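Local coordinates for subdomain of Desmoplakin Carboxy-Terminal domain (DPCT) (Homo sapiens, PDB 1LM5), which probably binds intermediate filaments through plakin repeats, as a fragment of the carboxy-terminal region of desmoplakin, at residues P10-F15 with T190-L195; S36-R41 with I165-K170; A47-I52 with E120-T125. All coordinates share one frame; numbering follows the deposited sequence.

Contact 1 of 3, residues P10-F15 with T190-L195; sequences PIAAIF and TGLRLL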
loop_
_atom_site.group_PDB
_atom_site.type_symbol
_atom_site.label_atom_id
_atom_site.label_comp_id
_atom_site.label_asym_id
_atom_site.label_seq_id
_atom_site.Cartn_x
_atom_site.Cartn_y
_atom_site.Cartn_z
ATOM N N PRO B 10 -0.999 11.696 2.570
ATOM C CA PRO B 10 -1.260 12.821 1.678
ATOM C C PRO B 10 -2.215 13.795 2.372
ATOM O O PRO B 10 -3.004 13.406 3.243
ATOM C CB PRO B 10 -1.942 12.171 0.474
ATOM C CG PRO B 10 -1.466 10.753 0.504
ATOM C CD PRO B 10 -1.485 10.432 1.984
ATOM N N ILE B 11 -2.127 15.060 2.004
ATOM C CA ILE B 11 -3.031 16.049 2.558
ATOM C C ILE B 11 -4.398 15.587 2.090
ATOM O O ILE B 11 -4.614 15.363 0.900
ATOM C CB ILE B 11 -2.700 17.423 2.005
ATOM C CG1 ILE B 11 -1.333 17.846 2.556
ATOM C CG2 ILE B 11 -3.792 18.423 2.359
ATOM C CD1 ILE B 11 -0.753 19.050 1.893
ATOM N N ALA B 12 -5.323 15.437 3.028
ATOM C CA ALA B 12 -6.643 14.935 2.705
ATOM C C ALA B 12 -7.682 15.990 2.425
ATOM O O ALA B 12 -8.534 15.815 1.558
ATOM C CB ALA B 12 -7.135 14.050 3.839
ATOM N N ALA B 13 -7.615 17.084 3.165
ATOM C CA ALA B 13 -8.604 18.117 3.023
ATOM C C ALA B 13 -8.123 19.459 3.521
ATOM O O ALA B 13 -6.958 19.640 3.870
ATOM C CB ALA B 13 -9.869 17.707 3.759
ATOM N N ILE B 14 -9.067 20.377 3.607
ATOM C CA ILE B 14 -8.793 21.742 3.984
ATOM C C ILE B 14 -9.426 22.132 5.298
ATOM O O ILE B 14 -10.512 21.677 5.628
ATOM C CB ILE B 14 -9.348 22.658 2.897
ATOM C CG1 ILE B 14 -8.678 22.314 1.568
ATOM C CG2 ILE B 14 -9.164 24.112 3.282
ATOM C CD1 ILE B 14 -7.211 22.633 1.546
ATOM N N PHE B 15 -8.731 22.959 6.064
ATOM C CA PHE B 15 -9.333 23.438 7.281
ATOM C C PHE B 15 -9.581 24.911 7.007
ATOM O O PHE B 15 -8.646 25.707 6.886
ATOM C CB PHE B 15 -8.428 23.277 8.497
ATOM C CG PHE B 15 -9.114 23.638 9.775
ATOM C CD1 PHE B 15 -10.045 22.767 10.344
ATOM C CD2 PHE B 15 -8.912 24.889 10.361
ATOM C CE1 PHE B 15 -10.775 23.138 11.478
ATOM C CE2 PHE B 15 -9.638 25.278 11.503
ATOM C CZ PHE B 15 -10.570 24.401 12.058
ATOM N N THR B 190 -9.835 11.694 13.220
ATOM C CA THR B 190 -9.681 11.018 11.940
ATOM C C THR B 190 -8.268 10.697 11.493
ATOM O O THR B 190 -8.066 9.779 10.705
ATOM C CB THR B 190 -10.307 11.855 10.842
ATOM O OG1 THR B 190 -9.492 13.013 10.622
ATOM C CG2 THR B 190 -11.697 12.304 11.255
ATOM N N GLY B 191 -7.300 11.463 11.976
ATOM C CA GLY B 191 -5.928 11.246 11.569
ATOM C C GLY B 191 -5.723 11.851 10.189
ATOM O O GLY B 191 -4.640 11.754 9.618
ATOM N N LEU B 192 -6.768 12.476 9.656
ATOM C CA LEU B 192 -6.708 13.099 8.335
ATOM C C LEU B 192 -5.867 14.362 8.334
ATOM O O LEU B 192 -5.990 15.214 9.216
ATOM C CB LEU B 192 -8.116 13.432 7.844
ATOM C CG LEU B 192 -8.980 12.239 7.453
ATOM C CD1 LEU B 192 -10.390 12.712 7.112
ATOM C CD2 LEU B 192 -8.345 11.537 6.257
ATOM N N ARG B 193 -5.023 14.487 7.317
ATOM C CA ARG B 193 -4.146 15.635 7.208
ATOM C C ARG B 193 -4.843 16.774 6.501
ATOM O O ARG B 193 -5.328 16.621 5.381
ATOM C CB ARG B 193 -2.883 15.239 6.463
ATOM C CG ARG B 193 -1.795 16.266 6.483
ATOM C CD ARG B 193 -0.500 15.616 5.994
ATOM N NE ARG B 193 -0.117 14.517 6.872
ATOM C CZ ARG B 193 0.473 14.674 8.054
ATOM N NH1 ARG B 193 0.765 15.884 8.507
ATOM N NH2 ARG B 193 0.748 13.612 8.794
ATOM N N LEU B 194 -4.885 17.921 7.170
ATOM C CA LEU B 194 -5.550 19.099 6.636
ATOM C C LEU B 194 -4.586 20.247 6.431
ATOM O O LEU B 194 -3.610 20.389 7.162
ATOM C CB LEU B 194 -6.639 19.586 7.597
ATOM C CG LEU B 194 -7.608 18.571 8.200
ATOM C CD1 LEU B 194 -8.716 19.318 8.944
ATOM C CD2 LEU B 194 -8.190 17.702 7.103
ATOM N N LEU B 195 -4.887 21.064 5.432
ATOM C CA LEU B 195 -4.098 22.244 5.132
ATOM C C LEU B 195 -5.017 23.416 5.431
ATOM O O LEU B 195 -6.144 23.456 4.934
ATOM C CB LEU B 195 -3.735 22.286 3.656
ATOM C CG LEU B 195 -2.274 22.314 3.241
ATOM C CD1 LEU B 195 -2.196 22.709 1.772
ATOM C CD2 LEU B 195 -1.493 23.268 4.124
HETATM O O HOH W 1 -4.535 12.422 5.418
#
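Ala13 and Leu194 pair as parallel neighbours in the mixed four-stranded sheet of this plakin-repeat fragment, and Ile14 with Leu195 is the next pair. The evidence is a ladder of backbone bonds: Leu195 N donates to Ala13 O at 3.0 Å, and Phe15 N to Leu195 O at 2.9 Å. The first donor lies in the carbonyl plane, whereas Phe15 N sits above the plane of its acceptor, 47° out of it. Arg193 O takes two donors, Ala12 N at 2.6 Å and Ala13 N at 3.2 Å, so this carbonyl is gripped twice just ahead of the Ala13-Leu194 pair. One water joins the two segments beyond it, donating to Pro10 O and accepting from Arg193 N.

Apolar contacts occupy both faces. On one, Leu194 straddles its partners: CD2 meets Ala13 CB at 3.7 Å, and CD1 reaches the Phe15 ring obliquely. On the other, Leu195 lies against Ile11 and Ile14, and Ala180 of helix 177-183 covers Ile11 and Leu195. The polar end of Arg193 turns out of the pairing, bent at chi3 (-61°), to reach Ser9 OG through NE and Ser184 OG through NH1. Ile11 places CG1 anti to its carbonyl carbon (chi1 -68°), which carries CD1 to 3.8 Å from Leu195 CG.

Contact 2 of 3, residues S36-R41 with I165-K170; sequences SITGQR and ILTCPK
Thr38 and Arg41, one turn apart on helix 36-47, each take hold of the backbone at strand 166-167, and the two hydrogen bonds run in opposite senses. Thr167 N donates to Thr38 OG1 at 2.8 Å with an N-H...O angle of 157°, so here the helix side chain accepts. Arg41 NH1 donates to Ile165 O at 3.0 Å. That bond is well aimed at both ends: the donor lies in the carbonyl plane on a lone pair, and the oxygen is only 7° out of the guanidinium plane. The Arg41 chain is extended from CG to NE, which lets the group span from the helix to this carbonyl. Within the same helix, Ile37 CG2 covers one guanidinium face, 3.5 Å above the plane and over its centre, and so helps to fix how the group is turned.

Both threonine hydroxyls have partners outside the segments. Thr38 OG1 is also bonded to Asp35 OD1, just before the segment, so the hydroxyl is held between the carboxylate and the strand amide. Thr167 OG1 instead pairs with Lys174 NZ, on the neighbouring strand.

Apolar packing fills in around the bonds. Leu166 CD2 meets Arg41 CB at 3.6 Å, while Leu166 CB approaches Thr38 CG2. Leu166 has CG anti to its carbonyl carbon (chi1 -46°), and its outer end turns in against the helix.

Ile165 and Leu166 both face Ile175 across the two-stranded antiparallel pairing of 166-167 with 174-175. This is a classic beta bulge docked on helix 36-47: Arg41 holds the carbonyl of its first residue and Thr38 the amide just after it.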
loop_
_atom_site.group_PDB
_atom_site.type_symbol
_atom_site.label_atom_id
_atom_site.label_comp_id
_atom_site.label_asym_id
_atom_site.label_seq_id
_atom_site.Cartn_x
_atom_site.Cartn_y
_atom_site.Cartn_z
ATOM N N SER B 36 -7.898 26.958 -7.846
ATOM C CA SER B 36 -8.148 25.713 -8.557
ATOM C C SER B 36 -6.914 24.916 -8.958
ATOM O O SER B 36 -6.970 23.692 -9.042
ATOM C CB SER B 36 -8.992 25.977 -9.803
ATOM O OG SER B 36 -8.221 26.633 -10.785
ATOM N N ILE B 37 -5.810 25.590 -9.240
ATOM C CA ILE B 37 -4.620 24.855 -9.640
ATOM C C ILE B 37 -4.016 24.136 -8.442
ATOM O O ILE B 37 -3.660 22.955 -8.521
ATOM C CB ILE B 37 -3.572 25.779 -10.276
ATOM C CG1 ILE B 37 -4.120 26.351 -11.580
ATOM C CG2 ILE B 37 -2.293 24.994 -10.577
ATOM C CD1 ILE B 37 -3.188 27.371 -12.221
ATOM N N THR B 38 -3.903 24.849 -7.332
ATOM C CA THR B 38 -3.374 24.247 -6.123
ATOM C C THR B 38 -4.321 23.124 -5.696
ATOM O O THR B 38 -3.886 22.039 -5.331
ATOM C CB THR B 38 -3.290 25.280 -4.996
ATOM O OG1 THR B 38 -2.325 26.278 -5.340
ATOM C CG2 THR B 38 -2.906 24.616 -3.669
ATOM N N GLY B 39 -5.621 23.402 -5.731
ATOM C CA GLY B 39 -6.589 22.397 -5.345
ATOM C C GLY B 39 -6.455 21.184 -6.242
ATOM O O GLY B 39 -6.482 20.045 -5.785
ATOM N N GLN B 40 -6.309 21.423 -7.540
ATOM C CA GLN B 40 -6.157 20.308 -8.454
ATOM C C GLN B 40 -4.939 19.486 -8.066
ATOM O O GLN B 40 -4.968 18.269 -8.065
ATOM C CB GLN B 40 -5.963 20.802 -9.886
ATOM C CG GLN B 40 -5.704 19.673 -10.860
ATOM C CD GLN B 40 -5.500 20.192 -12.264
ATOM O OE1 GLN B 40 -6.227 21.084 -12.708
ATOM N NE2 GLN B 40 -4.527 19.633 -12.975
ATOM N N ARG B 41 -3.856 20.165 -7.735
ATOM C CA ARG B 41 -2.647 19.450 -7.396
ATOM C C ARG B 41 -2.775 18.702 -6.102
ATOM O O ARG B 41 -2.231 17.618 -5.977
ATOM C CB ARG B 41 -1.471 20.408 -7.397
ATOM C CG ARG B 41 -1.161 20.764 -8.824
ATOM C CD ARG B 41 -0.214 21.898 -9.000
ATOM N NE ARG B 41 -0.087 22.121 -10.433
ATOM C CZ ARG B 41 0.687 23.044 -10.986
ATOM N NH1 ARG B 41 1.418 23.848 -10.223
ATOM N NH2 ARG B 41 0.732 23.145 -12.308
ATOM N N ILE B 165 5.004 24.159 -6.399
ATOM C CA ILE B 165 3.848 24.018 -7.273
ATOM C C ILE B 165 2.512 24.357 -6.639
ATOM O O ILE B 165 1.480 24.308 -7.303
ATOM C CB ILE B 165 3.765 22.579 -7.818
ATOM C CG1 ILE B 165 3.541 21.604 -6.661
ATOM C CG2 ILE B 165 5.050 22.234 -8.561
ATOM C CD1 ILE B 165 3.390 20.162 -7.096
ATOM N N LEU B 166 2.520 24.695 -5.356
ATOM C CA LEU B 166 1.273 25.006 -4.681
ATOM C C LEU B 166 1.233 26.412 -4.127
ATOM O O LEU B 166 2.263 26.989 -3.788
ATOM C CB LEU B 166 1.047 24.046 -3.509
ATOM C CG LEU B 166 1.282 22.551 -3.729
ATOM C CD1 LEU B 166 0.942 21.800 -2.446
ATOM C CD2 LEU B 166 0.425 22.051 -4.879
ATOM N N THR B 167 0.033 26.965 -4.049
ATOM C CA THR B 167 -0.136 28.263 -3.439
ATOM C C THR B 167 -0.688 27.860 -2.090
ATOM O O THR B 167 -1.775 27.295 -2.011
ATOM C CB THR B 167 -1.169 29.118 -4.163
ATOM O OG1 THR B 167 -0.672 29.460 -5.461
ATOM C CG2 THR B 167 -1.447 30.378 -3.370
ATOM N N CYS B 168 0.088 28.100 -1.039
ATOM C CA CYS B 168 -0.331 27.766 0.314
ATOM C C CYS B 168 -1.663 28.472 0.524
ATOM O O CYS B 168 -1.740 29.694 0.446
ATOM C CB CYS B 168 0.707 28.273 1.322
ATOM S SG CYS B 168 0.378 27.816 3.028
ATOM N N PRO B 169 -2.728 27.708 0.788
ATOM C CA PRO B 169 -4.076 28.243 1.003
ATOM C C PRO B 169 -4.204 29.272 2.105
ATOM O O PRO B 169 -5.138 30.070 2.097
ATOM C CB PRO B 169 -4.897 26.995 1.298
ATOM C CG PRO B 169 -4.208 25.948 0.508
ATOM C CD PRO B 169 -2.755 26.235 0.801
ATOM N N LYS B 170 -3.289 29.250 3.063
ATOM C CA LYS B 170 -3.358 30.220 4.144
ATOM C C LYS B 170 -2.521 31.467 3.833
ATOM O O LYS B 170 -3.040 32.583 3.779
ATOM C CB LYS B 170 -2.886 29.597 5.459
ATOM C CG LYS B 170 -3.054 30.533 6.652
ATOM C CD LYS B 170 -2.495 29.953 7.930
ATOM C CE LYS B 170 -2.658 30.931 9.079
ATOM N NZ LYS B 170 -2.194 30.339 10.368
#

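Contact 3 of 3, residues A47-I52 with E120-T125; sequences ACTGGI and EFQYLT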
loop_
_atom_site.group_PDB
_atom_site.type_symbol
_atom_site.label_atom_id
_atom_site.label_comp_id
_atom_site.label_asym_id
_atom_site.label_seq_id
_atom_site.Cartn_x
_atom_site.Cartn_y
_atom_site.Cartn_z
ATOM N N ALA B 47 -5.077 11.373 -6.053
ATOM C CA ALA B 47 -5.335 10.463 -7.157
ATOM C C ALA B 47 -4.133 9.582 -7.472
ATOM O O ALA B 47 -4.275 8.371 -7.645
ATOM C CB ALA B 47 -5.736 11.251 -8.406
ATOM N N CYS B 48 -2.944 10.167 -7.545
ATOM C CA CYS B 48 -1.782 9.358 -7.898
ATOM C C CYS B 48 -1.265 8.484 -6.764
ATOM O O CYS B 48 -0.326 7.719 -6.955
ATOM C CB CYS B 48 -0.659 10.234 -8.435
ATOM S SG CYS B 48 0.203 11.143 -7.176
ATOM N N THR B 49 -1.873 8.590 -5.586
ATOM C CA THR B 49 -1.453 7.754 -4.469
ATOM C C THR B 49 -2.529 6.746 -4.088
ATOM O O THR B 49 -2.502 6.192 -3.000
ATOM C CB THR B 49 -1.039 8.589 -3.217
ATOM O OG1 THR B 49 -2.090 9.492 -2.846
ATOM C CG2 THR B 49 0.244 9.377 -3.513
ATOM N N GLY B 50 -3.489 6.518 -4.980
ATOM C CA GLY B 50 -4.510 5.524 -4.688
ATOM C C GLY B 50 -5.951 5.968 -4.762
ATOM O O GLY B 50 -6.848 5.133 -4.880
ATOM N N GLY B 51 -6.189 7.269 -4.681
ATOM C CA GLY B 51 -7.553 7.738 -4.781
ATOM C C GLY B 51 -7.825 9.073 -4.139
ATOM O O GLY B 51 -7.115 9.502 -3.225
ATOM N N ILE B 52 -8.861 9.735 -4.641
ATOM C CA ILE B 52 -9.280 11.006 -4.089
ATOM C C ILE B 52 -9.695 10.656 -2.663
ATOM O O ILE B 52 -10.404 9.673 -2.437
ATOM C CB ILE B 52 -10.466 11.562 -4.881
ATOM C CG1 ILE B 52 -10.039 11.789 -6.338
ATOM C CG2 ILE B 52 -10.945 12.859 -4.257
ATOM C CD1 ILE B 52 -8.844 12.753 -6.478
ATOM N N GLU B 120 6.657 13.039 -7.067
ATOM C CA GLU B 120 6.922 13.666 -5.785
ATOM C C GLU B 120 5.810 13.409 -4.787
ATOM O O GLU B 120 6.067 13.116 -3.624
ATOM C CB GLU B 120 7.125 15.155 -5.976
ATOM C CG GLU B 120 8.340 15.438 -6.849
ATOM C CD GLU B 120 8.443 16.879 -7.239
ATOM O OE1 GLU B 120 7.432 17.605 -7.104
ATOM O OE2 GLU B 120 9.530 17.280 -7.700
ATOM N N PHE B 121 4.577 13.526 -5.255
ATOM C CA PHE B 121 3.431 13.280 -4.405
ATOM C C PHE B 121 3.553 11.876 -3.828
ATOM O O PHE B 121 3.365 11.669 -2.636
ATOM C CB PHE B 121 2.139 13.354 -5.212
ATOM C CG PHE B 121 1.787 14.733 -5.683
ATOM C CD1 PHE B 121 1.012 14.898 -6.829
ATOM C CD2 PHE B 121 2.186 15.859 -4.971
ATOM C CE1 PHE B 121 0.634 16.172 -7.258
ATOM C CE2 PHE B 121 1.818 17.142 -5.387
ATOM C CZ PHE B 121 1.038 17.298 -6.535
ATOM N N GLN B 122 3.854 10.908 -4.690
ATOM C CA GLN B 122 3.974 9.531 -4.233
ATOM C C GLN B 122 5.151 9.397 -3.286
ATOM O O GLN B 122 5.022 8.873 -2.182
ATOM C CB GLN B 122 4.146 8.585 -5.428
ATOM C CG GLN B 122 2.947 8.572 -6.368
ATOM C CD GLN B 122 3.174 7.724 -7.610
ATOM O OE1 GLN B 122 4.295 7.295 -7.893
ATOM N NE2 GLN B 122 2.104 7.495 -8.368
ATOM N N TYR B 123 6.302 9.889 -3.724
ATOM C CA TYR B 123 7.506 9.806 -2.926
ATOM C C TYR B 123 7.305 10.326 -1.509
ATOM O O TYR B 123 7.618 9.644 -0.533
ATOM C CB TYR B 123 8.621 10.589 -3.608
ATOM C CG TYR B 123 9.939 10.429 -2.911
ATOM C CD1 TYR B 123 10.698 9.283 -3.089
ATOM C CD2 TYR B 123 10.412 11.410 -2.037
ATOM C CE1 TYR B 123 11.893 9.113 -2.418
ATOM C CE2 TYR B 123 11.605 11.247 -1.364
ATOM C CZ TYR B 123 12.341 10.096 -1.558
ATOM O OH TYR B 123 13.528 9.914 -0.886
ATOM N N LEU B 124 6.778 11.541 -1.411
ATOM C CA LEU B 124 6.535 12.192 -0.135
ATOM C C LEU B 124 5.532 11.479 0.746
ATOM O O LEU B 124 5.512 11.695 1.949
ATOM C CB LEU B 124 6.048 13.625 -0.355
ATOM C CG LEU B 124 7.095 14.638 -0.815
ATOM C CD1 LEU B 124 6.401 15.939 -1.197
ATOM C CD2 LEU B 124 8.124 14.860 0.291
ATOM N N THR B 125 4.706 10.628 0.157
ATOM C CA THR B 125 3.698 9.943 0.943
ATOM C C THR B 125 3.948 8.457 1.141
ATOM O O THR B 125 3.017 7.695 1.389
ATOM C CB THR B 125 2.306 10.151 0.333
ATOM O OG1 THR B 125 2.315 9.759 -1.048
ATOM C CG2 THR B 125 1.905 11.636 0.433
#
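Cys48 O accepts from Gln122 NE2 at 2.8 Å, with an N-H...O angle of 148°. The bond is short but somewhat bent, and the amide nitrogen lies 21° from the carbonyl plane. Gln122 is held on both ends of its amide: NE2 also donates to Ala86 O, and OE1 accepts from Val129 N. Three backbone groups from different parts of the chain thus fix its rotation. The Gln122 side chain is extended beyond CG, which brings the amide across to the loop.

The Cys48 sulfur makes the second bridge. SG stands 3.5 Å from Phe121 CB and at the edge of the Phe121 ring, in its plane, 5.1 Å from the centroid: a sulfur-aromatic contact made at the rim. With SG between the backbone N and the carbonyl carbon (chi1 76°), it also meets Gln122 CG at 3.8 Å.

Thr49 supplies the remaining packing. Its CG2 comes to 3.2 Å from Thr125 OG1 and also rests against Gln122 CA, the two threonine side chains crossing at about a right angle. Thr49 OG1 turns back to Ala45 O, its main partner, with Gln46 O also within reach.

A Schellman motif with Gly50 as C-prime ends helix 36-47, and this turn abuts helix 112-124 near its C-terminal end, while helix 74-88 covers Cys48 and helix 177-183 carries Tyr177 edge-to-face on Phe121.

In the fold
Contact 3 is buried throughout and contact 1 largely so, contact 3 having its centre nearest that of the chain (about 5 Å from it), while contact 2 is only partly buried. Their chemistry follows: contact 1 is strand pairing by backbone bonds, contact 2 joins helix side chains to a strand backbone, and contact 3 sets one side-chain amide and a sulfur-aromatic touch between a loop and a helix. Contact 2 uses the first turns of helix 36-47 and contact 3 the turn that follows it. All three meet: Leu195 CD1 lies 3.7 Å from Pro169 CD, Pro10 packs on Thr125 and Thr49, and Phe121 CZ lies 3.7 Å from Ile165 CD1.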